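Local atomic coordinates of similar to N-acetyltransferase (PDB entry 4MBU), a protein that probably transfers an acetyl group from acetyl-CoA to an amine substrate, as a member of the Gcn5-related N-acetyltransferase (GNAT) family. Residues P35-I38 / D39-I42; L103-L106 / I107-K111; E46-R50 / N51-I55; S72-W76 / P77-Y81. All coordinates share one frame; numbering follows the deposited sequence.

Contact 1 (P35-I38 / D39-I42); sequences PQTI and DERI
Q36, just ahead of helix 38-50, meets R41 in its first turn. The Q36 chain is fully extended, with CG anti to the backbone N (chi1 -173°), and this carries its amide to the arginine. R41 folds back through bends at chi2 and chi3. It takes Q36 OE1 side-on with two nitrogens: R41 NE and R41 NH2 each lie 2.7 Å from Q36 OE1. Both bonds are noticeably bent. The amide stands nearly upright on the guanidinium, the planes being 81° apart, and the oxygen comes in at the guanidinium edge. Y20 and W44 add cation-pi contacts to R41.

T37 is the N-cap, and with E40 it forms a capping box. The nearly straight bond of the box runs from T37 N to E40 OE1, at 2.8 Å. The return bond, E40 N to T37 OG1, is weak at 3.3 Å. E40 CG lies beside its own backbone N (chi1 -78°), which turns the carboxylate back over the cap. A water lies within bonding distance of both E40 OE1 and P35 O. I38 and I42, one turn apart, meet through I38 CG1 and I42 CD1 at 3.8 Å.

Among the partners of the buried R41 are a neutral amide oxygen and two aromatic rings, which may stabilise its charge. The E40 carboxylate, close to the helix N-terminus, is probably favoured there as an anion by the helix dipole.

Contact 2 (L103-L106 / I107-K111); sequences LQRL and IVEAK
I107 packs against L103, one turn earlier on helix 98-112, the helix of the beta-alpha-beta unit that links strands 82-89 and 117-123 in the GNAT fold. I107 CG1 meets L103 CD1 at 4.0 Å, and the two side chains pass at a slant. I107 CG1 lies beside its own backbone N (chi1 -65°), which sends the branch back along the helix toward L103. F136 packs on both residues.

V108 follows on the exposed side. Its CG2 sits between the backbone N and the carbonyl carbon, and from there it comes within 3.2 Å of R105 NH1. Its backbone N bonds to Q104 O.

E109 makes the salt bridge of the turn. Both R105 and E109 have CG anti to the backbone N, and the bend at chi2 in each turns the guanidinium and the carboxylate toward one another. E109 and R105 also lie on F56 of strand 55-60.

A110 comes next, its N 2.8 Å from L106 O in another regular helical bond. It faces inward on I83 and F70, while L106 covers I87, A68 and F70. This is the sheet side of the helix.

The R105 grip is end-on, with both terminal nitrogens on one oxygen: NH1 is 2.8 Å and NH2 3.2 Å from E109 OE1, both reaching it from the same face of the carboxylate, whose plane is turned 55° from the guanidinium.

Contact 3 (E46-R50 / N51-I55); sequences ETKQR and NHEPI
K48 reaches E53 through an unusual bend, its chi2 standing at -95°, off the staggered positions; beyond it the chain runs straight to NZ. E53 sends CG to the side of its own backbone N (chi1 -61°) and then extends. The two side chains cross at about a right angle. K48 NZ lies 2.9 Å from E53 OE1 in a salt bridge. The ammonium comes to the anti side of that oxygen, well out of the carboxylate plane. The aliphatic part of the lysine is used as well: K48 CD packs on E53 CB at 3.6 Å. K48 NZ has a second partner in T69 OG1 of strand 63-72. The buried lysine therefore spends its polar end on both a carboxylate and a hydroxyl.

On another side of the lysine stem, I55 CD1 touches K48 CB at 3.7 Å. I55 also packs on W44 and F45 of the helix. T47 and N51 lie side by side and point the same way, with T47 CG2 3.6 Å from N51 ND2. The T47 hydroxyl bonds back to A43 O.

The backbone bonds close the helix. N51 N bonds to T47 O at 2.9 Å. H52 then turns to positive phi (51°), and its N makes only a weak bond to Q49 O. E53 N reaches K48 O at 3.0 Å. The H52 ring has Q49 O over one face. This is a Schellman motif at the C-terminus of helix 38-50, where the chain reverses toward strand 55-60 of the GNAT sheet.

Contact 4 (S72-W76 / P77-Y81); sequences SFRPW and PAYQY
The chain between W76 and Y79 closes in a tight turn through the short 3-10 segment 77-78, with Y79 N bonded to W76 O at 3.0 Å, after an inverse gamma turn centred on P75. This turn brings the Y79 ring back across R74. R74 CB sits almost squarely over the ring, 3.6 Å from the Y79 ring centroid and 6° off its normal, a CH-pi contact. The arginine then bends at chi3, which lets NE come down to the phenol. R74 NE donates to Y79 OH at 2.9 Å, nearly straight, and the hydroxyl lies in the guanidinium plane. The guanidinium itself is turned 72° from the ring.

W76 runs beside Y79 in the same direction, with W76 CB 3.6 Å from Y79 CD1. F73 CD2 touches Y79 CD2 at a slant, at 4.1 Å. A water joins F73 N to Y79 O across the loop.

R74 NH2 goes on to a salt bridge with E84 of the second subunit. Y31 of that subunit meets the Y79 ring, and its L144 packs on F73. This is the loop joining antiparallel neighbours 63-72 and 82-89 of the GNAT sheet, here part of a subunit interface.

Contacts 1 and 3 hold the two ends of helix 38-50: a capping box opens it and a Schellman motif closes it. Contact 1 is a surface contact; contacts 2, 3 and 4 are partly buried. Contact 2 lies within a single helix and is regular throughout, with an apolar side on the sheet and an ion pair beside it. Contact 3 also has an ion pair, but there it spans a helix end and the loop beyond. Contact 4 differs most, being a loop with aromatic packing that meets a second subunit. Contact 3 touches contact 2 through P54 and E109, and contact 4 through E53 and S72. Contact 1 stands on the opposite side of the chain's centre from contact 2.

Contact 1 (P35-I38 / D39-I42)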
loop_
_atom_site.group_PDB
_atom_site.type_symbol
_atom_site.label_atom_id
_atom_site.label_comp_id
_atom_site.label_asym_id
_atom_site.label_seq_id
_atom_site.Cartn_x
_atom_site.Cartn_y
_atom_site.Cartn_z
ATOM N N PRO A 35 -6.406 28.714 -7.980
ATOM C CA PRO A 35 -6.977 29.086 -6.680
ATOM C C PRO A 35 -8.488 29.263 -6.795
ATOM O O PRO A 35 -8.978 29.723 -7.833
ATOM C CB PRO A 35 -6.315 30.431 -6.376
ATOM C CG PRO A 35 -5.044 30.416 -7.159
ATOM C CD PRO A 35 -5.358 29.655 -8.418
ATOM N N GLN A 36 -9.210 28.872 -5.751
ATOM C CA GLN A 36 -10.658 29.011 -5.702
ATOM C C GLN A 36 -10.992 30.453 -5.327
ATOM O O GLN A 36 -10.211 31.120 -4.644
ATOM C CB GLN A 36 -11.222 28.052 -4.648
ATOM C CG GLN A 36 -12.743 27.963 -4.595
ATOM C CD GLN A 36 -13.234 26.986 -3.541
ATOM O OE1 GLN A 36 -12.802 27.030 -2.387
ATOM N NE2 GLN A 36 -14.143 26.097 -3.934
ATOM N N THR A 37 -12.144 30.940 -5.777
ATOM C CA THR A 37 -12.584 32.293 -5.433
ATOM C C THR A 37 -13.495 32.265 -4.206
ATOM O O THR A 37 -14.003 31.208 -3.819
ATOM C CB THR A 37 -13.327 32.973 -6.599
ATOM O OG1 THR A 37 -14.546 32.268 -6.864
ATOM C CG2 THR A 37 -12.460 32.995 -7.856
ATOM N N ILE A 38 -13.714 33.425 -3.598
ATOM C CA ILE A 38 -14.549 33.486 -2.402
ATOM C C ILE A 38 -16.028 33.180 -2.701
ATOM O O ILE A 38 -16.728 32.600 -1.865
ATOM C CB ILE A 38 -14.366 34.831 -1.659
ATOM C CG1 ILE A 38 -15.246 34.894 -0.402
ATOM C CG2 ILE A 38 -14.615 36.004 -2.608
ATOM C CD1 ILE A 38 -14.831 33.908 0.680
ATOM N N ASP A 39 -16.490 33.535 -3.899
ATOM C CA ASP A 39 -17.863 33.228 -4.306
ATOM C C ASP A 39 -18.074 31.725 -4.500
ATOM O O ASP A 39 -19.128 31.183 -4.156
ATOM C CB ASP A 39 -18.231 33.966 -5.600
ATOM C CG ASP A 39 -18.212 35.478 -5.444
ATOM O OD1 ASP A 39 -18.222 35.968 -4.294
ATOM O OD2 ASP A 39 -18.197 36.173 -6.485
ATOM N N GLU A 40 -17.071 31.064 -5.070
ATOM C CA GLU A 40 -17.116 29.617 -5.238
ATOM C C GLU A 40 -17.185 28.941 -3.870
ATOM O O GLU A 40 -17.965 28.007 -3.660
ATOM C CB GLU A 40 -15.898 29.134 -6.041
ATOM C CG GLU A 40 -16.019 29.385 -7.544
ATOM C CD GLU A 40 -14.684 29.350 -8.269
ATOM O OE1 GLU A 40 -13.637 29.506 -7.609
ATOM O OE2 GLU A 40 -14.683 29.175 -9.507
ATOM N N ARG A 41 -16.388 29.443 -2.933
ATOM C CA ARG A 41 -16.369 28.898 -1.583
ATOM C C ARG A 41 -17.709 29.133 -0.860
ATOM O O ARG A 41 -18.213 28.245 -0.156
ATOM C CB ARG A 41 -15.176 29.465 -0.804
ATOM C CG ARG A 41 -15.032 28.971 0.627
ATOM C CD ARG A 41 -15.047 27.449 0.745
ATOM N NE ARG A 41 -13.999 26.774 -0.021
ATOM C CZ ARG A 41 -13.658 25.497 0.149
ATOM N NH1 ARG A 41 -14.271 24.761 1.066
ATOM N NH2 ARG A 41 -12.705 24.950 -0.598
ATOM N N ILE A 42 -18.307 30.304 -1.073
ATOM C CA ILE A 42 -19.596 30.615 -0.460
ATOM C C ILE A 42 -20.701 29.733 -1.040
ATOM O O ILE A 42 -21.572 29.247 -0.307
ATOM C CB ILE A 42 -19.950 32.114 -0.600
ATOM C CG1 ILE A 42 -18.993 32.960 0.245
ATOM C CG2 ILE A 42 -21.377 32.374 -0.152
ATOM C CD1 ILE A 42 -18.973 34.440 -0.131
HETATM O O HOH W 1 -11.370 29.001 -9.644
#

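Contact 2 (L103-L106 / I107-K111)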
loop_
_atom_site.group_PDB
_atom_site.type_symbol
_atom_site.label_atom_id
_atom_site.label_comp_id
_atom_site.label_asym_id
_atom_site.label_seq_id
_atom_site.Cartn_x
_atom_site.Cartn_y
_atom_site.Cartn_z
ATOM N N LEU A 103 -10.652 14.313 12.063
ATOM C CA LEU A 103 -11.065 12.996 11.585
ATOM C C LEU A 103 -11.945 12.311 12.615
ATOM O O LEU A 103 -12.964 11.709 12.279
ATOM C CB LEU A 103 -9.845 12.120 11.274
ATOM C CG LEU A 103 -10.187 10.699 10.837
ATOM C CD1 LEU A 103 -11.206 10.699 9.695
ATOM C CD2 LEU A 103 -8.916 9.965 10.412
ATOM N N GLN A 104 -11.541 12.400 13.873
ATOM C CA GLN A 104 -12.334 11.830 14.964
ATOM C C GLN A 104 -13.758 12.388 14.929
ATOM O O GLN A 104 -14.748 11.634 14.993
ATOM C CB GLN A 104 -11.649 12.151 16.294
ATOM C CG GLN A 104 -12.356 11.632 17.523
ATOM C CD GLN A 104 -11.619 12.005 18.796
ATOM O OE1 GLN A 104 -10.974 13.058 18.870
ATOM N NE2 GLN A 104 -11.702 11.143 19.803
ATOM N N ARG A 105 -13.863 13.709 14.793
ATOM C CA ARG A 105 -15.181 14.345 14.758
ATOM C C ARG A 105 -16.005 13.921 13.531
ATOM O O ARG A 105 -17.208 13.642 13.636
ATOM C CB ARG A 105 -15.027 15.869 14.838
ATOM C CG ARG A 105 -16.338 16.639 14.880
ATOM C CD ARG A 105 -17.124 16.360 16.163
ATOM N NE ARG A 105 -18.403 17.069 16.169
ATOM C CZ ARG A 105 -19.525 16.593 15.630
ATOM N NH1 ARG A 105 -19.535 15.400 15.042
ATOM N NH2 ARG A 105 -20.644 17.314 15.676
ATOM N N LEU A 106 -15.343 13.839 12.379
ATOM C CA LEU A 106 -15.979 13.340 11.154
ATOM C C LEU A 106 -16.545 11.948 11.360
ATOM O O LEU A 106 -17.684 11.677 10.979
ATOM C CB LEU A 106 -14.987 13.296 9.984
ATOM C CG LEU A 106 -14.564 14.626 9.364
ATOM C CD1 LEU A 106 -13.452 14.396 8.313
ATOM C CD2 LEU A 106 -15.767 15.337 8.745
ATOM N N ILE A 107 -15.746 11.063 11.953
ATOM C CA ILE A 107 -16.186 9.690 12.189
ATOM C C ILE A 107 -17.400 9.656 13.120
ATOM O O ILE A 107 -18.375 8.963 12.828
ATOM C CB ILE A 107 -15.056 8.789 12.751
ATOM C CG1 ILE A 107 -13.943 8.623 11.719
ATOM C CG2 ILE A 107 -15.594 7.405 13.099
ATOM C CD1 ILE A 107 -12.787 7.791 12.227
ATOM N N VAL A 108 -17.359 10.401 14.226
ATOM C CA VAL A 108 -18.534 10.403 15.111
ATOM C C VAL A 108 -19.791 10.901 14.377
ATOM O O VAL A 108 -20.888 10.341 14.540
ATOM C CB VAL A 108 -18.320 11.151 16.481
ATOM C CG1 VAL A 108 -16.982 10.769 17.131
ATOM C CG2 VAL A 108 -18.435 12.659 16.329
ATOM N N GLU A 109 -19.634 11.927 13.544
ATOM C CA GLU A 109 -20.784 12.431 12.795
ATOM C C GLU A 109 -21.293 11.398 11.783
ATOM O O GLU A 109 -22.505 11.216 11.620
ATOM C CB GLU A 109 -20.425 13.735 12.081
ATOM C CG GLU A 109 -21.619 14.492 11.531
ATOM C CD GLU A 109 -22.432 15.185 12.620
ATOM O OE1 GLU A 109 -22.062 15.090 13.814
ATOM O OE2 GLU A 109 -23.447 15.833 12.277
ATOM N N ALA A 110 -20.362 10.720 11.114
ATOM C CA ALA A 110 -20.693 9.699 10.117
ATOM C C ALA A 110 -21.473 8.552 10.738
ATOM O O ALA A 110 -22.450 8.058 10.153
ATOM C CB ALA A 110 -19.425 9.172 9.463
ATOM N N LYS A 111 -21.024 8.108 11.909
ATOM C CA LYS A 111 -21.725 7.052 12.621
ATOM C C LYS A 111 -23.109 7.525 13.055
ATOM O O LYS A 111 -24.083 6.789 12.920
ATOM C CB LYS A 111 -20.925 6.579 13.838
ATOM C CG LYS A 111 -19.633 5.829 13.507
ATOM C CD LYS A 111 -18.937 5.408 14.798
ATOM C CE LYS A 111 -17.581 4.744 14.557
ATOM N NZ LYS A 111 -17.685 3.283 14.289
#

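Contact 3 (E46-R50 / N51-I55)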
loop_
_atom_site.group_PDB
_atom_site.type_symbol
_atom_site.label_atom_id
_atom_site.label_comp_id
_atom_site.label_asym_id
_atom_site.label_seq_id
_atom_site.Cartn_x
_atom_site.Cartn_y
_atom_site.Cartn_z
ATOM N N GLU A 46 -23.060 27.123 1.006
ATOM C CA GLU A 46 -24.519 27.152 0.916
ATOM C C GLU A 46 -25.051 25.797 0.460
ATOM O O GLU A 46 -26.054 25.306 0.979
ATOM C CB GLU A 46 -24.985 28.263 -0.031
ATOM C CG GLU A 46 -24.806 29.680 0.513
ATOM C CD GLU A 46 -25.304 30.744 -0.457
ATOM O OE1 GLU A 46 -25.856 30.376 -1.519
ATOM O OE2 GLU A 46 -25.145 31.948 -0.158
ATOM N N THR A 47 -24.360 25.196 -0.503
ATOM C CA THR A 47 -24.707 23.863 -0.999
ATOM C C THR A 47 -24.607 22.790 0.096
ATOM O O THR A 47 -25.500 21.942 0.233
ATOM C CB THR A 47 -23.817 23.480 -2.191
ATOM O OG1 THR A 47 -24.069 24.388 -3.270
ATOM C CG2 THR A 47 -24.095 22.053 -2.649
ATOM N N LYS A 48 -23.520 22.828 0.868
ATOM C CA LYS A 48 -23.350 21.917 2.003
ATOM C C LYS A 48 -24.476 22.126 3.011
ATOM O O LYS A 48 -24.965 21.170 3.611
ATOM C CB LYS A 48 -21.989 22.139 2.684
ATOM C CG LYS A 48 -20.781 21.612 1.904
ATOM C CD LYS A 48 -20.408 20.225 2.376
ATOM C CE LYS A 48 -19.359 19.570 1.489
ATOM N NZ LYS A 48 -19.199 18.133 1.890
ATOM N N GLN A 49 -24.884 23.379 3.200
ATOM C CA GLN A 49 -25.978 23.672 4.120
ATOM C C GLN A 49 -27.302 23.094 3.616
ATOM O O GLN A 49 -28.076 22.537 4.394
ATOM C CB GLN A 49 -26.106 25.179 4.382
ATOM C CG GLN A 49 -25.027 25.744 5.293
ATOM C CD GLN A 49 -25.470 27.003 6.024
ATOM O OE1 GLN A 49 -25.901 27.984 5.407
ATOM N NE2 GLN A 49 -25.371 26.976 7.351
ATOM N N ARG A 50 -27.554 23.222 2.317
ATOM C CA ARG A 50 -28.768 22.671 1.721
ATOM C C ARG A 50 -28.784 21.142 1.824
ATOM O O ARG A 50 -29.825 20.538 2.078
ATOM C CB ARG A 50 -28.899 23.089 0.250
ATOM C CG ARG A 50 -29.032 24.585 0.001
ATOM C CD ARG A 50 -29.521 24.855 -1.422
ATOM N NE ARG A 50 -28.804 24.056 -2.415
ATOM C CZ ARG A 50 -27.777 24.496 -3.138
ATOM N NH1 ARG A 50 -27.336 25.740 -2.985
ATOM N NH2 ARG A 50 -27.190 23.691 -4.016
ATOM N N ASN A 51 -27.623 20.525 1.631
ATOM C CA ASN A 51 -27.521 19.072 1.622
ATOM C C ASN A 51 -27.346 18.444 3.001
ATOM O O ASN A 51 -27.182 17.235 3.110
ATOM C CB ASN A 51 -26.382 18.634 0.696
ATOM C CG ASN A 51 -26.674 18.929 -0.767
ATOM O OD1 ASN A 51 -27.828 19.084 -1.155
ATOM N ND2 ASN A 51 -25.625 19.007 -1.585
ATOM N N HIS A 52 -27.378 19.267 4.047
ATOM C CA HIS A 52 -27.116 18.805 5.413
ATOM C C HIS A 52 -25.815 17.998 5.542
ATOM O O HIS A 52 -25.753 16.989 6.247
ATOM C CB HIS A 52 -28.321 18.033 5.976
ATOM C CG HIS A 52 -29.544 18.873 6.148
ATOM N ND1 HIS A 52 -30.540 18.952 5.189
ATOM C CD2 HIS A 52 -29.938 19.691 7.153
ATOM C CE1 HIS A 52 -31.485 19.767 5.603
ATOM N NE2 HIS A 52 -31.145 20.233 6.797
ATOM N N GLU A 53 -24.774 18.449 4.852
ATOM C CA GLU A 53 -23.458 17.852 4.999
ATOM C C GLU A 53 -22.672 18.706 5.983
ATOM O O GLU A 53 -22.702 19.932 5.912
ATOM C CB GLU A 53 -22.754 17.768 3.636
ATOM C CG GLU A 53 -23.505 16.894 2.627
ATOM C CD GLU A 53 -22.897 16.899 1.230
ATOM O OE1 GLU A 53 -21.929 17.649 0.975
ATOM O OE2 GLU A 53 -23.396 16.135 0.374
ATOM N N PRO A 54 -21.949 18.063 6.903
ATOM C CA PRO A 54 -21.259 18.827 7.944
ATOM C C PRO A 54 -19.973 19.500 7.449
ATOM O O PRO A 54 -19.318 19.017 6.515
ATOM C CB PRO A 54 -20.914 17.752 8.983
ATOM C CG PRO A 54 -20.737 16.494 8.163
ATOM C CD PRO A 54 -21.671 16.615 6.981
ATOM N N ILE A 55 -19.633 20.624 8.072
ATOM C CA ILE A 55 -18.335 21.254 7.900
ATOM C C ILE A 55 -17.863 21.590 9.305
ATOM O O ILE A 55 -18.550 22.300 10.038
ATOM C CB ILE A 55 -18.425 22.562 7.092
ATOM C CG1 ILE A 55 -19.215 22.348 5.801
ATOM C CG2 ILE A 55 -17.019 23.084 6.775
ATOM C CD1 ILE A 55 -19.601 23.636 5.091
#

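Contact 4 (S72-W76 / P77-Y81)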
loop_
_atom_site.group_PDB
_atom_site.type_symbol
_atom_site.label_atom_id
_atom_site.label_comp_id
_atom_site.label_asym_id
_atom_site.label_seq_id
_atom_site.Cartn_x
_atom_site.Cartn_y
_atom_site.Cartn_z
ATOM N N SER A 72 -20.775 13.135 -0.867
ATOM C CA SER A 72 -20.992 11.978 -1.734
ATOM C C SER A 72 -19.669 11.406 -2.238
ATOM O O SER A 72 -18.737 12.156 -2.510
ATOM C CB SER A 72 -21.881 12.379 -2.917
ATOM O OG SER A 72 -21.771 11.462 -3.987
ATOM N N PHE A 73 -19.582 10.080 -2.347
ATOM C CA PHE A 73 -18.387 9.454 -2.908
ATOM C C PHE A 73 -18.519 9.295 -4.429
ATOM O O PHE A 73 -17.679 9.788 -5.184
ATOM C CB PHE A 73 -18.095 8.111 -2.235
ATOM C CG PHE A 73 -17.098 7.267 -2.984
ATOM C CD1 PHE A 73 -15.825 7.753 -3.268
ATOM C CD2 PHE A 73 -17.435 5.990 -3.405
ATOM C CE1 PHE A 73 -14.910 6.976 -3.974
ATOM C CE2 PHE A 73 -16.530 5.205 -4.097
ATOM C CZ PHE A 73 -15.264 5.701 -4.385
ATOM N N ARG A 74 -19.569 8.602 -4.875
ATOM C CA ARG A 74 -19.882 8.515 -6.303
ATOM C C ARG A 74 -21.355 8.829 -6.479
ATOM O O ARG A 74 -22.167 8.468 -5.628
ATOM C CB ARG A 74 -19.540 7.132 -6.877
ATOM C CG ARG A 74 -18.076 7.002 -7.294
ATOM C CD ARG A 74 -17.600 5.553 -7.400
ATOM N NE ARG A 74 -18.075 4.862 -8.602
ATOM C CZ ARG A 74 -17.549 5.018 -9.816
ATOM N NH1 ARG A 74 -16.546 5.870 -10.005
ATOM N NH2 ARG A 74 -18.041 4.336 -10.845
ATOM N N PRO A 75 -21.705 9.521 -7.579
ATOM C CA PRO A 75 -23.072 10.029 -7.770
ATOM C C PRO A 75 -24.000 9.001 -8.408
ATOM O O PRO A 75 -24.241 9.047 -9.617
ATOM C CB PRO A 75 -22.875 11.216 -8.725
ATOM C CG PRO A 75 -21.670 10.830 -9.544
ATOM C CD PRO A 75 -20.791 9.960 -8.655
ATOM N N TRP A 76 -24.507 8.085 -7.592
ATOM C CA TRP A 76 -25.527 7.127 -8.008
ATOM C C TRP A 76 -26.218 6.740 -6.707
ATOM O O TRP A 76 -25.545 6.564 -5.697
ATOM C CB TRP A 76 -24.910 5.883 -8.673
ATOM C CG TRP A 76 -24.498 6.046 -10.122
ATOM C CD1 TRP A 76 -25.294 5.884 -11.228
ATOM C CD2 TRP A 76 -23.190 6.376 -10.619
ATOM N NE1 TRP A 76 -24.561 6.102 -12.373
ATOM C CE2 TRP A 76 -23.271 6.407 -12.028
ATOM C CE3 TRP A 76 -21.961 6.656 -10.009
ATOM C CZ2 TRP A 76 -22.167 6.710 -12.837
ATOM C CZ3 TRP A 76 -20.864 6.956 -10.817
ATOM C CH2 TRP A 76 -20.977 6.980 -12.214
ATOM N N PRO A 77 -27.557 6.628 -6.722
ATOM C CA PRO A 77 -28.354 6.358 -5.514
ATOM C C PRO A 77 -27.890 5.176 -4.642
ATOM O O PRO A 77 -28.026 5.244 -3.424
ATOM C CB PRO A 77 -29.747 6.080 -6.081
ATOM C CG PRO A 77 -29.807 6.942 -7.304
ATOM C CD PRO A 77 -28.415 6.876 -7.898
ATOM N N ALA A 78 -27.357 4.115 -5.233
ATOM C CA ALA A 78 -26.953 2.960 -4.423
ATOM C C ALA A 78 -25.670 3.170 -3.608
ATOM O O ALA A 78 -25.299 2.300 -2.804
ATOM C CB ALA A 78 -26.853 1.714 -5.267
ATOM N N TYR A 79 -24.991 4.302 -3.819
ATOM C CA TYR A 79 -23.830 4.664 -2.989
ATOM C C TYR A 79 -24.258 5.454 -1.759
ATOM O O TYR A 79 -23.422 6.088 -1.100
ATOM C CB TYR A 79 -22.843 5.527 -3.780
ATOM C CG TYR A 79 -22.093 4.809 -4.877
ATOM C CD1 TYR A 79 -22.556 4.825 -6.184
ATOM C CD2 TYR A 79 -20.913 4.130 -4.603
ATOM C CE1 TYR A 79 -21.859 4.179 -7.198
ATOM C CE2 TYR A 79 -20.213 3.480 -5.598
ATOM C CZ TYR A 79 -20.695 3.510 -6.891
ATOM O OH TYR A 79 -20.004 2.867 -7.872
ATOM N N GLN A 80 -25.550 5.433 -1.443
ATOM C CA GLN A 80 -26.068 6.349 -0.422
ATOM C C GLN A 80 -25.498 6.120 0.976
ATOM O O GLN A 80 -25.439 7.049 1.772
ATOM C CB GLN A 80 -27.596 6.340 -0.378
ATOM C CG GLN A 80 -28.197 5.036 0.088
ATOM C CD GLN A 80 -29.711 5.037 -0.020
ATOM O OE1 GLN A 80 -30.320 4.077 -0.510
ATOM N NE2 GLN A 80 -30.331 6.118 0.447
ATOM N N TYR A 81 -25.071 4.904 1.288
ATOM C CA TYR A 81 -24.478 4.699 2.610
ATOM C C TYR A 81 -22.964 4.947 2.644
ATOM O O TYR A 81 -22.306 4.726 3.668
ATOM C CB TYR A 81 -24.844 3.327 3.167
ATOM C CG TYR A 81 -26.328 3.124 3.257
ATOM C CD1 TYR A 81 -27.092 3.851 4.158
ATOM C CD2 TYR A 81 -26.974 2.211 2.435
ATOM C CE1 TYR A 81 -28.461 3.669 4.239
ATOM C CE2 TYR A 81 -28.338 2.020 2.511
ATOM C CZ TYR A 81 -29.077 2.751 3.414
ATOM O OH TYR A 81 -30.440 2.563 3.495
HETATM O O HOH W 2 -21.466 8.227 -2.166
#